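Long-range contacts in thiamine-monophosphate kinase (Aquifex aeolicus, PDB 1VQV), which catalyses the ATP-dependent phosphorylation of thiamine monophosphate to thiamine diphosphate, the active form of vitamin B1: residues B[150-155]-B[277-282]; B[192-197]-B[264-269]; B[232-237]-B[250-255]. All blocks are in the same frame, centred on the assembly; numbering follows the deposited sequence.

Interaction 1: B[150-155]-B[277-282]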
# COMPACT_ATOMS: atom_id res chain seq x y z
N SER B 150 -6.74 29.93 -17.95
CA SER B 150 -6.88 30.66 -16.70
C SER B 150 -6.48 29.63 -15.62
O SER B 150 -6.39 28.43 -15.91
CB SER B 150 -8.31 31.14 -16.48
OG SER B 150 -8.55 32.35 -17.20
N VAL B 151 -6.21 30.09 -14.40
CA VAL B 151 -5.83 29.14 -13.36
C VAL B 151 -6.87 29.18 -12.23
O VAL B 151 -7.10 30.21 -11.62
CB VAL B 151 -4.41 29.46 -12.80
CG1 VAL B 151 -3.96 28.35 -11.84
CG2 VAL B 151 -3.42 29.58 -13.96
N PHE B 152 -7.51 28.04 -12.00
CA PHE B 152 -8.54 27.94 -10.96
C PHE B 152 -8.14 27.03 -9.81
O PHE B 152 -7.24 26.19 -9.95
CB PHE B 152 -9.86 27.38 -11.51
CG PHE B 152 -10.38 28.10 -12.70
CD1 PHE B 152 -9.86 27.85 -13.97
CD2 PHE B 152 -11.42 29.02 -12.57
CE1 PHE B 152 -10.37 28.52 -15.10
CE2 PHE B 152 -11.93 29.68 -13.68
CZ PHE B 152 -11.40 29.43 -14.95
N VAL B 153 -8.81 27.22 -8.68
CA VAL B 153 -8.65 26.38 -7.49
C VAL B 153 -10.06 26.19 -6.93
O VAL B 153 -10.91 27.07 -7.07
CB VAL B 153 -7.75 27.01 -6.37
CG1 VAL B 153 -6.35 27.25 -6.88
CG2 VAL B 153 -8.37 28.29 -5.81
N SER B 154 -10.32 25.05 -6.32
CA SER B 154 -11.64 24.81 -5.75
C SER B 154 -11.58 25.24 -4.30
O SER B 154 -10.50 25.40 -3.75
CB SER B 154 -12.02 23.34 -5.85
OG SER B 154 -11.05 22.51 -5.26
N GLY B 155 -12.75 25.44 -3.70
CA GLY B 155 -12.81 25.84 -2.30
C GLY B 155 -11.94 27.03 -1.97
O GLY B 155 -11.68 27.88 -2.83
N LEU B 277 -20.19 24.82 -9.40
CA LEU B 277 -19.00 24.64 -8.57
C LEU B 277 -18.37 25.94 -8.08
O LEU B 277 -18.25 26.90 -8.84
CB LEU B 277 -17.95 23.84 -9.35
CG LEU B 277 -18.42 22.49 -9.91
CD1 LEU B 277 -17.29 21.86 -10.72
CD2 LEU B 277 -18.83 21.58 -8.77
N ASP B 278 -17.94 25.94 -6.81
CA ASP B 278 -17.31 27.10 -6.16
C ASP B 278 -15.90 27.38 -6.66
O ASP B 278 -14.98 27.73 -5.91
CB ASP B 278 -17.30 26.93 -4.63
CG ASP B 278 -16.42 25.77 -4.16
OD1 ASP B 278 -16.70 25.25 -3.07
OD2 ASP B 278 -15.45 25.39 -4.84
N MSE B 279 -15.77 27.23 -7.96
CA MSE B 279 -14.54 27.45 -8.72
C MSE B 279 -14.08 28.92 -8.60
O MSE B 279 -14.91 29.83 -8.59
CB MSE B 279 -14.87 27.10 -10.16
CG MSE B 279 -13.74 26.84 -11.08
SE MSE B 279 -14.58 26.33 -12.75
CE MSE B 279 -15.91 25.06 -12.11
N THR B 280 -12.78 29.16 -8.50
CA THR B 280 -12.25 30.52 -8.40
C THR B 280 -10.98 30.72 -9.24
O THR B 280 -9.97 30.04 -9.02
CB THR B 280 -11.89 30.88 -6.94
OG1 THR B 280 -13.04 30.71 -6.11
CG2 THR B 280 -11.41 32.31 -6.85
N GLU B 281 -11.03 31.64 -10.19
CA GLU B 281 -9.86 31.90 -11.02
C GLU B 281 -8.89 32.78 -10.23
O GLU B 281 -9.26 33.81 -9.68
CB GLU B 281 -10.27 32.61 -12.30
CG GLU B 281 -9.09 32.83 -13.23
CD GLU B 281 -9.28 34.01 -14.14
OE1 GLU B 281 -10.17 33.95 -15.03
OE2 GLU B 281 -8.53 35.00 -13.97
N ILE B 282 -7.63 32.37 -10.18
CA ILE B 282 -6.66 33.12 -9.41
C ILE B 282 -5.51 33.72 -10.22
O ILE B 282 -4.78 34.58 -9.74
CB ILE B 282 -6.06 32.24 -8.30
CG1 ILE B 282 -5.32 31.06 -8.91
CG2 ILE B 282 -7.17 31.72 -7.39
CD1 ILE B 282 -4.38 30.38 -7.95
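Val153 and Thr280 face each other as an antiparallel hydrogen-bonded pair. Val153 N donates to Thr280 O over 3.1 Å, and Thr280 N returns a bond of 3.1 Å to Val153 O. Further along, Ile282 N meets Val151 O at 2.6 Å, and this bond is nearly straight at 171°. Between these rungs Phe152 and Glu281 form a non-hydrogen-bonded pair.

Beyond Ser154 the two backbones part, and a side chain takes over. Asp278 OD2 accepts Gly155 N at 2.9 Å, met from above the carboxylate plane. Asp278 has CG between its backbone N and carbonyl carbon (chi1 66°), and the carboxylate reaches the loop that leaves strand 150-153. Its OD1 forms a salt bridge with Arg191.

The ladder joins strand 150-153 to strand 280-286 as neighbours in the chain's mixed seven-strand sheet. Strand 263-268 flanks strand 150-153 on its other side.

On one face of the sheet the Phe152 ring is sandwiched. Glu281 CG lies over one ring face, offset toward the rim. Selenomethionine Met279 covers the opposite face in a Met-aromatic contact, with SE 4.5 Å from the ring centroid and 26° off its normal. Met279 CG also touches Phe152 CD2 at 3.5 Å.

On the other face Val153 and Ile282 cross at about a right angle, with Val153 CG1 3.9 Å from Ile282 CD1.

The remaining polar contact is weak: Ser150 OG donates to Glu281 OE1 at 3.1 Å. The firmer partner of that carboxylate is Lys233, which makes a salt bridge to Glu281 OE2.

Interaction 2: B[192-197]-B[264-269]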
# COMPACT_ATOMS: atom_id res chain seq x y z
N ILE B 192 -14.79 15.18 -4.93
CA ILE B 192 -15.24 14.17 -5.85
C ILE B 192 -16.34 14.72 -6.73
O ILE B 192 -16.73 14.10 -7.72
CB ILE B 192 -15.73 12.90 -5.11
CG1 ILE B 192 -16.02 11.82 -6.15
CG2 ILE B 192 -16.94 13.24 -4.23
CD1 ILE B 192 -16.30 10.46 -5.60
N ASP B 193 -16.80 15.92 -6.37
CA ASP B 193 -17.84 16.64 -7.11
C ASP B 193 -17.28 17.44 -8.30
O ASP B 193 -18.01 18.11 -9.01
CB ASP B 193 -18.60 17.58 -6.15
CG ASP B 193 -17.71 18.67 -5.55
OD1 ASP B 193 -16.53 18.43 -5.25
OD2 ASP B 193 -18.20 19.78 -5.34
N TYR B 194 -15.97 17.34 -8.53
CA TYR B 194 -15.29 18.02 -9.62
C TYR B 194 -14.83 17.02 -10.68
O TYR B 194 -14.17 17.40 -11.65
CB TYR B 194 -14.04 18.73 -9.11
CG TYR B 194 -14.24 20.13 -8.64
CD1 TYR B 194 -14.94 20.40 -7.47
CD2 TYR B 194 -13.71 21.20 -9.36
CE1 TYR B 194 -15.12 21.70 -7.03
CE2 TYR B 194 -13.87 22.50 -8.93
CZ TYR B 194 -14.58 22.75 -7.77
OH TYR B 194 -14.73 24.05 -7.36
N VAL B 195 -15.14 15.75 -10.47
CA VAL B 195 -14.67 14.76 -11.42
C VAL B 195 -15.13 15.05 -12.83
O VAL B 195 -14.29 15.19 -13.72
CB VAL B 195 -15.06 13.31 -10.97
CG1 VAL B 195 -15.16 12.38 -12.17
CG2 VAL B 195 -13.97 12.78 -10.03
N LYS B 196 -16.44 15.17 -13.04
CA LYS B 196 -16.98 15.47 -14.37
C LYS B 196 -16.31 16.69 -15.01
O LYS B 196 -15.92 16.66 -16.17
CB LYS B 196 -18.48 15.70 -14.27
CG LYS B 196 -19.22 14.55 -13.64
CD LYS B 196 -19.09 13.28 -14.47
CE LYS B 196 -20.08 12.23 -14.01
NZ LYS B 196 -21.47 12.77 -14.09
N HIS B 197 -16.19 17.76 -14.23
CA HIS B 197 -15.59 18.97 -14.76
C HIS B 197 -14.14 18.79 -15.15
O HIS B 197 -13.72 19.23 -16.21
CB HIS B 197 -15.69 20.12 -13.75
CG HIS B 197 -15.21 21.43 -14.29
ND1 HIS B 197 -15.98 22.20 -15.13
CD2 HIS B 197 -14.01 22.05 -14.19
CE1 HIS B 197 -15.28 23.25 -15.52
NE2 HIS B 197 -14.08 23.18 -14.97
N LEU B 264 -8.41 21.39 -5.49
CA LEU B 264 -7.87 21.22 -6.83
C LEU B 264 -7.23 22.47 -7.42
O LEU B 264 -7.69 23.58 -7.17
CB LEU B 264 -8.97 20.76 -7.77
CG LEU B 264 -9.60 19.42 -7.43
CD1 LEU B 264 -10.83 19.21 -8.27
CD2 LEU B 264 -8.57 18.31 -7.68
N LEU B 265 -6.17 22.27 -8.19
CA LEU B 265 -5.49 23.37 -8.88
C LEU B 265 -5.47 22.87 -10.32
O LEU B 265 -4.73 21.95 -10.65
CB LEU B 265 -4.07 23.55 -8.37
CG LEU B 265 -3.22 24.56 -9.15
CD1 LEU B 265 -3.84 25.92 -9.11
CD2 LEU B 265 -1.83 24.60 -8.57
N PHE B 266 -6.30 23.48 -11.17
CA PHE B 266 -6.42 23.06 -12.56
C PHE B 266 -6.38 24.23 -13.51
O PHE B 266 -6.39 25.38 -13.09
CB PHE B 266 -7.73 22.27 -12.74
CG PHE B 266 -8.99 23.01 -12.30
CD1 PHE B 266 -9.95 23.41 -13.23
CD2 PHE B 266 -9.24 23.27 -10.95
CE1 PHE B 266 -11.14 24.07 -12.83
CE2 PHE B 266 -10.42 23.92 -10.54
CZ PHE B 266 -11.36 24.32 -11.49
N THR B 267 -6.29 23.96 -14.81
CA THR B 267 -6.26 25.03 -15.80
C THR B 267 -7.06 24.69 -17.03
O THR B 267 -7.12 23.53 -17.47
CB THR B 267 -4.84 25.37 -16.29
OG1 THR B 267 -4.41 24.38 -17.22
CG2 THR B 267 -3.88 25.45 -15.14
N HIS B 268 -7.68 25.72 -17.59
CA HIS B 268 -8.47 25.64 -18.81
C HIS B 268 -8.97 27.02 -19.22
O HIS B 268 -8.92 27.97 -18.43
CB HIS B 268 -9.61 24.62 -18.66
CG HIS B 268 -10.63 24.95 -17.61
ND1 HIS B 268 -11.25 26.18 -17.53
CD2 HIS B 268 -11.23 24.17 -16.68
CE1 HIS B 268 -12.20 26.14 -16.61
NE2 HIS B 268 -12.21 24.93 -16.08
N PRO B 269 -9.44 27.17 -20.47
CA PRO B 269 -9.94 28.49 -20.91
C PRO B 269 -11.05 29.04 -19.99
O PRO B 269 -11.89 28.28 -19.49
CB PRO B 269 -10.40 28.23 -22.36
CG PRO B 269 -10.63 26.74 -22.41
CD PRO B 269 -9.51 26.19 -21.57
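Tyr194 packs on Leu264 and Phe266, and its contacts change from atom to atom. CB touches Leu264 CD1 at 3.4 Å. The same methyl lies 3.6 Å from Tyr194 CG and is also close to CD2, at an oblique position to the ring. The two side chains run past each other in opposite directions. Farther out, Tyr194 CE2 approaches Phe266 CZ at 4.0 Å, so Phe266 comes to the edge of the tyrosine. At the tip, Tyr194 OH hydrogen-bonds to Asp278 OD2, which gives this buried hydroxyl a polar partner.

The contact lays the start of helix 195-201, with the turn before it, against one face of the mixed sheet, on strand 263-268. Magnesium-binding Asp207 is nearby: its side chain is about 5 Å from that of Leu264. Ile198 of the same helix also packs on Leu264 and Phe266.

Three residues on from Tyr194, in helix 195-201, His197 continues the layer. Its CG is anti to the backbone N (chi1 -174°), and the imidazole extends toward the strand. His197 NE2 and His268 NE2 share a hydrogen bond of 2.8 Å, and either could be the donor. The two imidazoles meet rim to rim with their planes at 62°. His197 NE2 also lies 3.7 Å from Phe266 CE1, with the rings at 76° in an oblique pairing. His197, Phe266 and His268 thus form an aromatic cluster. The other ring nitrogen of His268, ND1, donates to Pro269 O over 2.9 Å. It sits above the carbonyl plane, and the bond may limit rotation of the imidazole.

Interaction 3: B[232-237]-B[250-255]; sequences EKLPLS and NPIEYA
The Pro251 ring is the one cyclic group in this contact, and it meets Leu236 through a single corner. Its CB lies 3.8 Å from Leu236 CD2, and the two side chains cross at a slant. No aromatic ring, amide or carboxylate takes part. The interface is made of aliphatic branches, and no hydrogen bond joins the two segments.

Leu236 reaches into the first turn of helix 251-256 with both methyls. CG is anti to the carbonyl carbon and beside the backbone N (chi1 -86°), and from there the branches divide. Besides the proline, Leu236 CD2 meets Ile252 CD1 at 4.0 Å. Leu236 CD1 turns to Ala255 CB at 3.9 Å. Leu236 therefore spans one turn of the helix, from Pro251 to Ala255.

Ile252 joins through the end of its chain. Its CB does not point at the loop, but CD1 bends over to meet Leu236, and the two side chains cross at about a right angle. Its other branch, CG2, is a looser neighbour, 4.4 Å from Leu234 CD2.

Ala255 CB touches two leucines, which reach it from directions about a right angle apart. Leu234 CD2 lies 3.8 Å from Ala255 CB, and Leu236 CD1 is the other. Leu157 also packs on Ala255, and Leu234 also packs on Ile282 of strand 280-286.

Ala255 N bonds to Pro251 O at 3.0 Å, the regular helical step. Both segments border helix 238-246, Pro251 at Cys244 and Leu236 at Lys241. Ser237 is the N-cap of that helix, with OG bonded to Leu240 N. Asn250 holds the N-cap position of helix 251-256. The arrangement is apolar packing of helix 251-256 on the loop between strand 226-229 and helix 238-246, away from the annotated sites.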
# COMPACT_ATOMS: atom_id res chain seq x y z
N GLU B 232 -4.94 38.83 -4.50
CA GLU B 232 -6.27 39.28 -4.11
C GLU B 232 -7.43 38.59 -4.83
O GLU B 232 -8.58 39.06 -4.82
CB GLU B 232 -6.38 40.81 -4.24
CG GLU B 232 -6.13 41.42 -5.64
CD GLU B 232 -7.42 41.73 -6.40
OE1 GLU B 232 -8.40 42.21 -5.77
OE2 GLU B 232 -7.45 41.50 -7.64
N LYS B 233 -7.12 37.46 -5.45
CA LYS B 233 -8.09 36.64 -6.17
C LYS B 233 -8.21 35.33 -5.40
O LYS B 233 -9.21 34.62 -5.50
CB LYS B 233 -7.59 36.37 -7.58
CG LYS B 233 -8.14 37.30 -8.62
CD LYS B 233 -7.39 37.12 -9.93
CE LYS B 233 -8.25 37.46 -11.15
NZ LYS B 233 -7.56 37.04 -12.41
N LEU B 234 -7.17 35.03 -4.62
CA LEU B 234 -7.08 33.83 -3.79
C LEU B 234 -8.30 33.71 -2.88
O LEU B 234 -8.62 34.63 -2.13
CB LEU B 234 -5.79 33.90 -2.97
CG LEU B 234 -4.54 33.15 -3.47
CD1 LEU B 234 -4.43 33.22 -4.97
CD2 LEU B 234 -3.30 33.73 -2.81
N PRO B 235 -9.00 32.57 -2.96
CA PRO B 235 -10.20 32.26 -2.18
C PRO B 235 -9.91 32.07 -0.70
O PRO B 235 -9.26 31.10 -0.29
CB PRO B 235 -10.74 31.00 -2.84
CG PRO B 235 -9.48 30.32 -3.30
CD PRO B 235 -8.66 31.45 -3.86
N LEU B 236 -10.41 33.01 0.09
CA LEU B 236 -10.20 33.00 1.51
C LEU B 236 -11.49 32.80 2.27
O LEU B 236 -12.47 33.50 2.04
CB LEU B 236 -9.57 34.31 1.94
CG LEU B 236 -8.05 34.46 1.89
CD1 LEU B 236 -7.45 33.85 0.64
CD2 LEU B 236 -7.75 35.93 2.01
N SER B 237 -11.46 31.83 3.18
CA SER B 237 -12.62 31.51 3.99
C SER B 237 -12.78 32.46 5.16
O SER B 237 -11.81 33.08 5.62
CB SER B 237 -12.51 30.07 4.49
OG SER B 237 -12.45 30.01 5.91
N ASN B 250 -1.26 36.75 8.58
CA ASN B 250 -1.68 37.14 7.24
C ASN B 250 -2.38 36.04 6.48
O ASN B 250 -1.77 35.05 6.06
CB ASN B 250 -0.51 37.64 6.39
CG ASN B 250 -0.95 38.07 5.00
OD1 ASN B 250 -1.87 38.88 4.85
ND2 ASN B 250 -0.30 37.54 3.98
N PRO B 251 -3.70 36.20 6.28
CA PRO B 251 -4.46 35.18 5.57
C PRO B 251 -3.77 34.77 4.29
O PRO B 251 -3.69 33.58 3.99
CB PRO B 251 -5.80 35.87 5.32
CG PRO B 251 -5.46 37.34 5.35
CD PRO B 251 -4.50 37.41 6.50
N ILE B 252 -3.21 35.73 3.56
CA ILE B 252 -2.54 35.42 2.30
C ILE B 252 -1.37 34.48 2.47
O ILE B 252 -1.20 33.53 1.69
CB ILE B 252 -2.07 36.71 1.59
CG1 ILE B 252 -3.26 37.65 1.38
CG2 ILE B 252 -1.44 36.36 0.23
CD1 ILE B 252 -4.29 37.13 0.40
N GLU B 253 -0.55 34.72 3.48
CA GLU B 253 0.61 33.86 3.72
C GLU B 253 0.12 32.42 3.91
O GLU B 253 0.84 31.45 3.65
CB GLU B 253 1.35 34.36 4.96
CG GLU B 253 2.79 33.93 5.05
CD GLU B 253 3.04 33.01 6.23
OE1 GLU B 253 2.58 33.36 7.35
OE2 GLU B 253 3.69 31.95 6.04
N TYR B 254 -1.13 32.28 4.34
CA TYR B 254 -1.71 30.95 4.54
C TYR B 254 -2.23 30.37 3.23
O TYR B 254 -2.12 29.17 2.99
CB TYR B 254 -2.85 31.01 5.56
CG TYR B 254 -2.38 30.91 6.99
CD1 TYR B 254 -1.43 31.80 7.50
CD2 TYR B 254 -2.85 29.90 7.84
CE1 TYR B 254 -0.97 31.70 8.80
CE2 TYR B 254 -2.40 29.79 9.15
CZ TYR B 254 -1.45 30.69 9.63
OH TYR B 254 -0.96 30.59 10.92
N ALA B 255 -2.78 31.23 2.37
CA ALA B 255 -3.30 30.77 1.10
C ALA B 255 -2.16 30.35 0.16
O ALA B 255 -2.28 29.37 -0.58
CB ALA B 255 -4.14 31.87 0.44

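Interactions 1 and 2 meet on the same sheet, where strands 150-153 and 263-268 are neighbours. Interaction 1 is the backbone ladder within the sheet and is partly buried. Interaction 2 lays a helix start on one sheet face and is wholly buried. Probable hydrogen bonds between Ser154 OG and Leu264 N and between Tyr194 OH and Asp278 OD2 tie the two, and the Phe152 ring meets those of Phe266 and His268. Interaction 3 is partly buried, more peripheral and wholly aliphatic. It joins interaction 1 through the Lys233-Glu281 salt bridge and Pro235 packing on Val153, but does not touch interaction 2. Chemistry follows place: backbone bonds in the sheet, aromatic and imidazole contacts on its face, methyl packing between loop and helix.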